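Local coordinates for protein ABC transporter (Thermotoga maritima, PDB 1JI0) that binds ATP and probably hydrolyses it to power the transport of branched-chain amino acids across the membrane, at residues A84-G89 with M147-R152; N101-A106 with R117-I122; F123-R128 with Q183-E188. All coordinates share one frame; numbering follows the deposited sequence.

After the N-terminal strands and the P-loop the chain reaches strand 83-86, which opens contact 1. It then runs through helices 98-103 and 114-125, which pair in contact 2 and close a short loop of ten residues. Contact 2 is thus nested inside the larger loop that contact 1 closes on helix 142-154. Before that closure, residues 123-128 open contact 3, which ends later, on helix 172-187. Contacts 1 and 3 therefore cross, while contacts 2 and 3 follow in series and share helix 114-125. Helix 142-154 forms one side of contact 1 and also touches contacts 2 and 3. Together the contacts tie the helical region to the sheet that carries the nucleotide site.

Contact 1. Residues A84-G89 with M147-R152; sequences ALVPEG and MLAIGR. With ATP (adenosine-5'-triphosphate), chain B.
Val86, whose backbone is hydrogen-bonded to Met162 and Asp164 of strand 160-164, turns its side chain to Ala149 and Ile150 of the facing helix. There is no hydrogen bond between the two segments. The contact is apolar and buried, and it rests on one valine.

Val86 points toward the helix. Its CG1 meets the methyl group of Ala149, with CG1 and CB 3.8 Å apart. The same CG1 lies 4.3 Å from Ile150 CG1, at the side of that longer chain. CG2 takes the other branch and approaches the helix backbone, 4.1 Å from Ala149 O and 4.3 Å from Ile150 CA. The first torsion explains this fork: with CG1 opposite the backbone N (chi1 -176°), both methyls face the helix. The backbones come close here, with the CA atoms of Val86 and Ile150 6.4 Å apart; the small side chain of Ala149 is consistent with this.

Beyond the strand the chain turns to the nucleotide. Glu88 extends its carboxylate to the gamma phosphate of ATP, with OE2 3.0 Å from O1G. OE1 is modelled too close to the phosphorus, so the detail there is doubtful. The position of Glu88 is consistent with the Q-loop of ABC ATPases, which links the nucleotide site to the helical subdomain.

Strand 83-86 is an outermost strand of the mixed sheet. It runs parallel to strand 160-164, and backbone bonds of Ala84 as well as Val86 join the two. Helix 142-154, which begins within the LSGGE signature sequence, packs against this strand. Its Leu148 turns instead to helix 98-103.

Contact 2. Residues N101-A106 with R117-I122; sequences NLMMGA and RDLEWI
Leu102 and Ile122 lie alongside each other and run in opposite directions, while Met103 and Leu119 cross at about a right angle. These two pairs make the whole contact between the segments, and both are apolar.

In the first pair, Leu102 CD1 meets the branch methyl CG2 of Ile122 at 4.2 Å. Both residues point from their backbones toward the other segment, and both are buried. Their chains pass rather than meet end to end.

The second pair is nearer the surface. Here neither residue starts out aimed at its partner, but each bends its end inward. Met103 is a selenomethionine with a folded chain, turned at chi2 and chi3 (both -56°), which brings SE to 4.1 Å from Leu119 CD2. Leu119 reaches across because its CG stands opposite the backbone N (chi1 -176°).

The backbones stay well apart. The nearest CA atoms, those of Leu102 and Leu119, are 8.0 Å from each other, and the contact is made by side chains alone. Next to this apolar patch, Asp118 OD2 forms salt bridges with both Arg109 and Arg157.

The contact packs helix 98-103 against helix 114-125, two helices close in sequence, away from the ATP site. Helix 142-154 lies against the same region: its Leu148 touches Leu102, and Arg152 touches Asn101. Met155, in the loop that follows it, reaches Ile122.

Contact 3. Residues F123-R128 with Q183-E188; sequences FSLFPR and QKINQE
This is a helix-to-helix contact, mostly apolar with one water bridge, between the end of helix 114-125 and the last turns of helix 172-187. Leu125 carries it from one side, with Lys184 and Ile185 on the other.

Leu125 spreads its two methyls over two residues. CD2 lies against the aliphatic part of Lys184, 3.7 Å from CB and 3.8 Å from CD. CD1 comes to 4.3 Å from Ile185 CG1. The side chains of Leu125 and Lys184 lie alongside and run opposite ways.

The lysine is fully extended beyond CG (chi2 180°, chi3 178°). Its stem therefore packs on the leucine while its charged end reaches a water. NZ donates to this water at 2.6 Å, and the water donates in turn to Leu125 O at 2.9 Å. One leucine is thus held at both side chain and carbonyl.

Phe126 leaves the helix here and stands at the N-cap position of the short helix 127-130. Leu125 CB sits over one face of its ring, offset toward the rim. The ring also packs on Met147 and Ile150 of helix 142-154.

Helix 172-187 is the connection between the adjacent parallel strands 160-164 and 192-196, a beta-alpha-beta crossover of the P-loop NTPase core. Docking of added helices onto this core matches the helical subdomain of ABC ATPases.

Contact 1. Residues A84-G89 with M147-R152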
loop_
_atom_site.group_PDB
_atom_site.type_symbol
_atom_site.label_atom_id
_atom_site.label_comp_id
_atom_site.label_asym_id
_atom_site.label_seq_id
_atom_site.Cartn_x
_atom_site.Cartn_y
_atom_site.Cartn_z
ATOM N N ALA A 84 -5.079 1.504 6.408
ATOM C CA ALA A 84 -5.633 2.105 5.200
ATOM C C ALA A 84 -5.154 1.359 3.959
ATOM O O ALA A 84 -3.977 1.001 3.856
ATOM C CB ALA A 84 -5.221 3.565 5.107
ATOM N N LEU A 85 -6.065 1.121 3.022
ATOM C CA LEU A 85 -5.725 0.427 1.789
ATOM C C LEU A 85 -6.109 1.230 0.553
ATOM O O LEU A 85 -7.251 1.665 0.419
ATOM C CB LEU A 85 -6.421 -0.935 1.736
ATOM C CG LEU A 85 -6.443 -1.666 0.387
ATOM C CD1 LEU A 85 -5.021 -1.933 -0.098
ATOM C CD2 LEU A 85 -7.205 -2.970 0.529
ATOM N N VAL A 86 -5.138 1.453 -0.330
ATOM C CA VAL A 86 -5.375 2.150 -1.593
ATOM C C VAL A 86 -5.270 1.013 -2.605
ATOM O O VAL A 86 -4.178 0.673 -3.069
ATOM C CB VAL A 86 -4.291 3.209 -1.897
ATOM C CG1 VAL A 86 -4.646 3.954 -3.176
ATOM C CG2 VAL A 86 -4.181 4.201 -0.746
ATOM N N PRO A 87 -6.415 0.401 -2.947
ATOM C CA PRO A 87 -6.532 -0.718 -3.888
ATOM C C PRO A 87 -6.191 -0.355 -5.323
ATOM O O PRO A 87 -5.961 0.808 -5.636
ATOM C CB PRO A 87 -7.990 -1.121 -3.742
ATOM C CG PRO A 87 -8.651 0.220 -3.601
ATOM C CD PRO A 87 -7.754 0.928 -2.610
ATOM N N GLU A 88 -6.151 -1.370 -6.184
ATOM C CA GLU A 88 -5.878 -1.161 -7.599
ATOM C C GLU A 88 -7.127 -0.536 -8.204
ATOM O O GLU A 88 -8.236 -0.760 -7.719
ATOM C CB GLU A 88 -5.599 -2.491 -8.305
ATOM C CG GLU A 88 -4.200 -3.041 -8.107
ATOM C CD GLU A 88 -3.970 -4.340 -8.868
ATOM O OE1 GLU A 88 -4.553 -5.376 -8.481
ATOM O OE2 GLU A 88 -3.207 -4.319 -9.862
ATOM N N GLY A 89 -6.946 0.252 -9.258
ATOM C CA GLY A 89 -8.086 0.874 -9.900
ATOM C C GLY A 89 -8.272 2.341 -9.586
ATOM O O GLY A 89 -9.294 2.920 -9.947
HETATM N N MSE A 147 -3.252 9.840 -7.400
HETATM C CA MSE A 147 -2.693 10.722 -6.386
HETATM C C MSE A 147 -3.784 11.144 -5.407
HETATM O O MSE A 147 -3.517 11.362 -4.221
HETATM C CB MSE A 147 -2.072 11.958 -7.043
HETATM C CG MSE A 147 -0.977 11.637 -8.057
HETATM SE SE MSE A 147 0.550 10.662 -7.306
HETATM C CE MSE A 147 1.884 12.077 -7.363
ATOM N N LEU A 148 -5.011 11.261 -5.908
ATOM C CA LEU A 148 -6.143 11.648 -5.067
ATOM C C LEU A 148 -6.469 10.510 -4.096
ATOM O O LEU A 148 -6.693 10.744 -2.909
ATOM C CB LEU A 148 -7.368 11.977 -5.932
ATOM C CG LEU A 148 -8.647 12.427 -5.200
ATOM C CD1 LEU A 148 -8.301 13.479 -4.179
ATOM C CD2 LEU A 148 -9.664 12.974 -6.193
ATOM N N ALA A 149 -6.481 9.282 -4.608
ATOM C CA ALA A 149 -6.762 8.106 -3.783
ATOM C C ALA A 149 -5.753 8.027 -2.640
ATOM O O ALA A 149 -6.109 7.747 -1.490
ATOM C CB ALA A 149 -6.693 6.843 -4.632
ATOM N N ILE A 150 -4.487 8.274 -2.960
ATOM C CA ILE A 150 -3.435 8.249 -1.951
ATOM C C ILE A 150 -3.635 9.387 -0.947
ATOM O O ILE A 150 -3.425 9.211 0.249
ATOM C CB ILE A 150 -2.030 8.390 -2.602
ATOM C CG1 ILE A 150 -1.726 7.158 -3.458
ATOM C CG2 ILE A 150 -0.967 8.568 -1.528
ATOM C CD1 ILE A 150 -0.446 7.272 -4.246
ATOM N N GLY A 151 -4.035 10.557 -1.437
ATOM C CA GLY A 151 -4.248 11.685 -0.541
ATOM C C GLY A 151 -5.363 11.411 0.454
ATOM O O GLY A 151 -5.259 11.732 1.641
ATOM N N ARG A 152 -6.443 10.813 -0.035
ATOM C CA ARG A 152 -7.585 10.487 0.817
ATOM C C ARG A 152 -7.159 9.586 1.969
ATOM O O ARG A 152 -7.536 9.811 3.122
ATOM C CB ARG A 152 -8.672 9.796 -0.011
ATOM C CG ARG A 152 -9.911 9.393 0.791
ATOM C CD ARG A 152 -11.025 8.957 -0.144
ATOM N NE ARG A 152 -10.671 7.780 -0.929
ATOM C CZ ARG A 152 -11.364 7.346 -1.978
ATOM N NH1 ARG A 152 -12.451 8.001 -2.373
ATOM N NH2 ARG A 152 -10.986 6.250 -2.623
HETATM P PG ATP B . -3.054 -7.856 -8.845
HETATM O O1G ATP B . -2.983 -7.263 -10.193
HETATM O O2G ATP B . -2.207 -7.194 -7.829
HETATM O O3G ATP B . -4.459 -8.203 -8.427
HETATM P PB ATP B . -1.814 -10.352 -7.900
HETATM O O1B ATP B . -0.576 -11.042 -8.383
HETATM O O2B ATP B . -1.776 -9.686 -6.610
HETATM O O3B ATP B . -2.277 -9.264 -9.024
HETATM P PA ATP B . -4.105 -11.994 -7.074
HETATM O O1A ATP B . -5.116 -10.961 -6.813
HETATM O O2A ATP B . -3.566 -12.751 -5.914
HETATM O O3A ATP B . -2.951 -11.394 -8.006
HETATM O "O5'" ATP B . -4.712 -12.996 -8.108
HETATM C "C5'" ATP B . -3.951 -14.103 -8.601
HETATM C "C4'" ATP B . -4.413 -15.395 -8.032
HETATM O "O4'" ATP B . -5.762 -15.627 -8.532
HETATM C "C3'" ATP B . -3.604 -16.566 -8.531
HETATM O "O3'" ATP B . -3.230 -17.402 -7.418
HETATM C "C2'" ATP B . -4.520 -17.248 -9.506
HETATM O "O2'" ATP B . -4.312 -18.652 -9.620
HETATM C "C1'" ATP B . -5.891 -17.013 -8.850
HETATM N N9 ATP B . -7.108 -17.214 -9.726
HETATM C C8 ATP B . -8.274 -16.474 -9.740
HETATM N N7 ATP B . -9.178 -16.870 -10.592
HETATM C C5 ATP B . -8.572 -17.962 -11.197
HETATM C C6 ATP B . -9.010 -18.863 -12.217
HETATM N N6 ATP B . -10.204 -18.733 -12.768
HETATM N N1 ATP B . -8.177 -19.864 -12.616
HETATM C C2 ATP B . -6.970 -19.982 -12.047
HETATM N N3 ATP B . -6.435 -19.206 -11.078
HETATM C C4 ATP B . -7.307 -18.192 -10.689
#

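Contact 2. Residues N101-A106 with R117-I122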
loop_
_atom_site.group_PDB
_atom_site.type_symbol
_atom_site.label_atom_id
_atom_site.label_comp_id
_atom_site.label_asym_id
_atom_site.label_seq_id
_atom_site.Cartn_x
_atom_site.Cartn_y
_atom_site.Cartn_z
ATOM N N ASN A 101 -13.162 14.576 -1.866
ATOM C CA ASN A 101 -12.533 13.264 -1.802
ATOM C C ASN A 101 -11.460 13.230 -0.713
ATOM O O ASN A 101 -11.369 12.261 0.036
ATOM C CB ASN A 101 -11.919 12.877 -3.152
ATOM C CG ASN A 101 -12.934 12.282 -4.112
ATOM O OD1 ASN A 101 -13.601 12.998 -4.861
ATOM N ND2 ASN A 101 -13.060 10.961 -4.090
ATOM N N LEU A 102 -10.646 14.282 -0.620
ATOM C CA LEU A 102 -9.608 14.327 0.406
ATOM C C LEU A 102 -10.217 14.348 1.799
ATOM O O LEU A 102 -9.826 13.579 2.681
ATOM C CB LEU A 102 -8.722 15.574 0.265
ATOM C CG LEU A 102 -7.564 15.632 -0.733
ATOM C CD1 LEU A 102 -6.660 14.418 -0.573
ATOM C CD2 LEU A 102 -8.106 15.689 -2.122
HETATM N N MSE A 103 -11.181 15.242 1.989
HETATM C CA MSE A 103 -11.830 15.408 3.278
HETATM C C MSE A 103 -12.561 14.188 3.813
HETATM O O MSE A 103 -12.596 13.982 5.021
HETATM C CB MSE A 103 -12.786 16.602 3.229
HETATM C CG MSE A 103 -12.082 17.954 3.126
HETATM SE SE MSE A 103 -10.794 18.246 4.551
HETATM C CE MSE A 103 -11.974 17.986 6.056
HETATM N N MSE A 104 -13.139 13.375 2.936
HETATM C CA MSE A 104 -13.859 12.201 3.413
HETATM C C MSE A 104 -12.895 11.218 4.076
HETATM O O MSE A 104 -13.315 10.296 4.775
HETATM C CB MSE A 104 -14.635 11.526 2.271
HETATM C CG MSE A 104 -13.803 10.743 1.274
HETATM SE SE MSE A 104 -14.897 9.890 -0.102
HETATM C CE MSE A 104 -15.386 8.293 0.867
ATOM N N GLY A 105 -11.597 11.436 3.873
ATOM C CA GLY A 105 -10.605 10.561 4.471
ATOM C C GLY A 105 -10.437 10.819 5.956
ATOM O O GLY A 105 -10.062 9.926 6.716
ATOM N N ALA A 106 -10.724 12.046 6.378
ATOM C CA ALA A 106 -10.594 12.412 7.786
ATOM C C ALA A 106 -11.952 12.459 8.484
ATOM O O ALA A 106 -12.166 13.265 9.391
ATOM C CB ALA A 106 -9.898 13.763 7.902
ATOM N N ARG A 117 -3.023 20.915 9.223
ATOM C CA ARG A 117 -1.640 20.699 8.823
ATOM C C ARG A 117 -1.523 19.581 7.791
ATOM O O ARG A 117 -0.769 19.703 6.823
ATOM C CB ARG A 117 -0.804 20.394 10.067
ATOM C CG ARG A 117 -0.836 21.548 11.058
ATOM C CD ARG A 117 -0.429 21.156 12.463
ATOM N NE ARG A 117 -0.511 22.310 13.357
ATOM C CZ ARG A 117 -0.313 22.264 14.671
ATOM N NH1 ARG A 117 -0.019 21.112 15.260
ATOM N NH2 ARG A 117 -0.403 23.371 15.397
ATOM N N ASP A 118 -2.279 18.502 7.986
ATOM C CA ASP A 118 -2.246 17.377 7.057
ATOM C C ASP A 118 -2.762 17.762 5.678
ATOM O O ASP A 118 -2.212 17.338 4.663
ATOM C CB ASP A 118 -3.070 16.202 7.590
ATOM C CG ASP A 118 -2.438 15.546 8.795
ATOM O OD1 ASP A 118 -1.202 15.647 8.952
ATOM O OD2 ASP A 118 -3.175 14.913 9.579
ATOM N N LEU A 119 -3.821 18.564 5.637
ATOM C CA LEU A 119 -4.374 18.980 4.357
ATOM C C LEU A 119 -3.355 19.815 3.586
ATOM O O LEU A 119 -3.212 19.666 2.371
ATOM C CB LEU A 119 -5.667 19.780 4.561
ATOM C CG LEU A 119 -6.397 20.197 3.276
ATOM C CD1 LEU A 119 -6.627 18.983 2.387
ATOM C CD2 LEU A 119 -7.720 20.858 3.630
ATOM N N GLU A 120 -2.644 20.688 4.291
ATOM C CA GLU A 120 -1.642 21.519 3.637
ATOM C C GLU A 120 -0.425 20.681 3.259
ATOM O O GLU A 120 0.205 20.925 2.231
ATOM C CB GLU A 120 -1.231 22.692 4.536
ATOM C CG GLU A 120 -0.753 22.305 5.926
ATOM C CD GLU A 120 -0.364 23.514 6.769
ATOM O OE1 GLU A 120 -0.008 23.330 7.956
ATOM O OE2 GLU A 120 -0.411 24.649 6.242
ATOM N N TRP A 121 -0.104 19.687 4.083
ATOM C CA TRP A 121 1.031 18.820 3.792
ATOM C C TRP A 121 0.778 18.062 2.497
ATOM O O TRP A 121 1.687 17.873 1.696
ATOM C CB TRP A 121 1.273 17.826 4.933
ATOM C CG TRP A 121 2.330 16.803 4.607
ATOM C CD1 TRP A 121 3.578 17.041 4.096
ATOM C CD2 TRP A 121 2.220 15.381 4.744
ATOM N NE1 TRP A 121 4.248 15.854 3.904
ATOM C CE2 TRP A 121 3.439 14.820 4.293
ATOM C CE3 TRP A 121 1.210 14.522 5.205
ATOM C CZ2 TRP A 121 3.672 13.443 4.288
ATOM C CZ3 TRP A 121 1.445 13.151 5.199
ATOM C CH2 TRP A 121 2.667 12.626 4.743
ATOM N N ILE A 122 -0.466 17.634 2.295
ATOM C CA ILE A 122 -0.840 16.903 1.090
ATOM C C ILE A 122 -0.781 17.815 -0.127
ATOM O O ILE A 122 -0.609 17.357 -1.258
ATOM C CB ILE A 122 -2.260 16.310 1.222
ATOM C CG1 ILE A 122 -2.225 15.129 2.194
ATOM C CG2 ILE A 122 -2.782 15.866 -0.139
ATOM C CD1 ILE A 122 -3.561 14.478 2.409
#

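Contact 3. Residues F123-R128 with Q183-E188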
loop_
_atom_site.group_PDB
_atom_site.type_symbol
_atom_site.label_atom_id
_atom_site.label_comp_id
_atom_site.label_asym_id
_atom_site.label_seq_id
_atom_site.Cartn_x
_atom_site.Cartn_y
_atom_site.Cartn_z
ATOM N N PHE A 123 -0.928 19.111 0.120
ATOM C CA PHE A 123 -0.879 20.105 -0.942
ATOM C C PHE A 123 0.531 20.195 -1.514
ATOM O O PHE A 123 0.716 20.271 -2.733
ATOM C CB PHE A 123 -1.322 21.463 -0.397
ATOM C CG PHE A 123 -2.809 21.577 -0.200
ATOM C CD1 PHE A 123 -3.335 22.463 0.738
ATOM C CD2 PHE A 123 -3.689 20.809 -0.966
ATOM C CE1 PHE A 123 -4.714 22.584 0.912
ATOM C CE2 PHE A 123 -5.068 20.924 -0.801
ATOM C CZ PHE A 123 -5.581 21.814 0.143
ATOM N N SER A 124 1.525 20.174 -0.629
ATOM C CA SER A 124 2.914 20.235 -1.056
ATOM C C SER A 124 3.317 18.918 -1.717
ATOM O O SER A 124 4.191 18.892 -2.579
ATOM C CB SER A 124 3.827 20.531 0.136
ATOM O OG SER A 124 3.677 19.557 1.148
ATOM N N LEU A 125 2.672 17.827 -1.318
ATOM C CA LEU A 125 2.967 16.522 -1.902
ATOM C C LEU A 125 2.328 16.387 -3.279
ATOM O O LEU A 125 2.887 15.749 -4.174
ATOM C CB LEU A 125 2.443 15.395 -1.006
ATOM C CG LEU A 125 3.091 15.180 0.360
ATOM C CD1 LEU A 125 2.300 14.144 1.140
ATOM C CD2 LEU A 125 4.531 14.734 0.177
ATOM N N PHE A 126 1.153 16.988 -3.450
ATOM C CA PHE A 126 0.432 16.902 -4.715
ATOM C C PHE A 126 0.008 18.266 -5.245
ATOM O O PHE A 126 -1.177 18.598 -5.245
ATOM C CB PHE A 126 -0.815 16.034 -4.547
ATOM C CG PHE A 126 -0.532 14.661 -4.023
ATOM C CD1 PHE A 126 0.152 13.734 -4.800
ATOM C CD2 PHE A 126 -0.952 14.292 -2.751
ATOM C CE1 PHE A 126 0.409 12.456 -4.316
ATOM C CE2 PHE A 126 -0.698 13.019 -2.259
ATOM C CZ PHE A 126 -0.018 12.100 -3.044
ATOM N N PRO A 127 0.971 19.073 -5.710
ATOM C CA PRO A 127 0.658 20.402 -6.241
ATOM C C PRO A 127 -0.472 20.364 -7.273
ATOM O O PRO A 127 -1.394 21.183 -7.230
ATOM C CB PRO A 127 1.986 20.841 -6.849
ATOM C CG PRO A 127 2.981 20.215 -5.922
ATOM C CD PRO A 127 2.423 18.822 -5.750
ATOM N N ARG A 128 -0.390 19.408 -8.194
ATOM C CA ARG A 128 -1.390 19.249 -9.244
ATOM C C ARG A 128 -2.805 19.068 -8.700
ATOM O O ARG A 128 -3.782 19.456 -9.341
ATOM C CB ARG A 128 -1.035 18.054 -10.126
ATOM C CG ARG A 128 0.208 18.245 -10.973
ATOM C CD ARG A 128 0.065 19.464 -11.864
ATOM N NE ARG A 128 0.974 19.419 -13.006
ATOM C CZ ARG A 128 0.920 18.499 -13.965
ATOM N NH1 ARG A 128 -0.001 17.541 -13.916
ATOM N NH2 ARG A 128 1.780 18.541 -14.977
ATOM N N GLN A 183 8.093 7.932 -0.923
ATOM C CA GLN A 183 9.280 8.163 -0.100
ATOM C C GLN A 183 9.065 9.343 0.856
ATOM O O GLN A 183 9.421 9.281 2.036
ATOM C CB GLN A 183 10.483 8.419 -1.012
ATOM C CG GLN A 183 11.811 8.322 -0.320
ATOM C CD GLN A 183 12.953 8.275 -1.306
ATOM O OE1 GLN A 183 13.208 9.247 -2.021
ATOM N NE2 GLN A 183 13.645 7.140 -1.359
ATOM N N LYS A 184 8.473 10.414 0.340
ATOM C CA LYS A 184 8.183 11.596 1.141
ATOM C C LYS A 184 7.204 11.262 2.267
ATOM O O LYS A 184 7.323 11.780 3.375
ATOM C CB LYS A 184 7.579 12.691 0.267
ATOM C CG LYS A 184 8.484 13.154 -0.859
ATOM C CD LYS A 184 7.807 14.243 -1.680
ATOM C CE LYS A 184 8.724 14.756 -2.780
ATOM N NZ LYS A 184 8.097 15.897 -3.510
ATOM N N ILE A 185 6.231 10.408 1.972
ATOM C CA ILE A 185 5.244 10.006 2.970
ATOM C C ILE A 185 5.951 9.245 4.084
ATOM O O ILE A 185 5.734 9.511 5.265
ATOM C CB ILE A 185 4.155 9.106 2.339
ATOM C CG1 ILE A 185 3.313 9.934 1.370
ATOM C CG2 ILE A 185 3.276 8.481 3.432
ATOM C CD1 ILE A 185 2.360 9.120 0.545
ATOM N N ASN A 186 6.809 8.302 3.702
ATOM C CA ASN A 186 7.545 7.507 4.675
ATOM C C ASN A 186 8.505 8.347 5.501
ATOM O O ASN A 186 8.735 8.056 6.670
ATOM C CB ASN A 186 8.341 6.402 3.985
ATOM C CG ASN A 186 9.128 5.556 4.976
ATOM O OD1 ASN A 186 8.550 4.845 5.800
ATOM N ND2 ASN A 186 10.446 5.644 4.915
ATOM N N GLN A 187 9.085 9.372 4.887
ATOM C CA GLN A 187 10.018 10.247 5.595
ATOM C C GLN A 187 9.323 11.002 6.725
ATOM O O GLN A 187 9.975 11.517 7.634
ATOM C CB GLN A 187 10.679 11.220 4.609
ATOM C CG GLN A 187 11.695 10.528 3.695
ATOM C CD GLN A 187 12.199 11.412 2.560
ATOM O OE1 GLN A 187 13.137 11.042 1.847
ATOM N NE2 GLN A 187 11.576 12.577 2.382
ATOM N N GLU A 188 7.996 11.061 6.674
ATOM C CA GLU A 188 7.235 11.720 7.726
ATOM C C GLU A 188 6.904 10.729 8.837
ATOM O O GLU A 188 6.323 11.102 9.853
ATOM C CB GLU A 188 5.953 12.337 7.166
ATOM C CG GLU A 188 6.241 13.471 6.209
ATOM C CD GLU A 188 7.140 14.524 6.827
ATOM O OE1 GLU A 188 7.867 15.205 6.071
ATOM O OE2 GLU A 188 7.117 14.678 8.069
HETATM O O HOH W 1 5.729 15.249 -4.201
#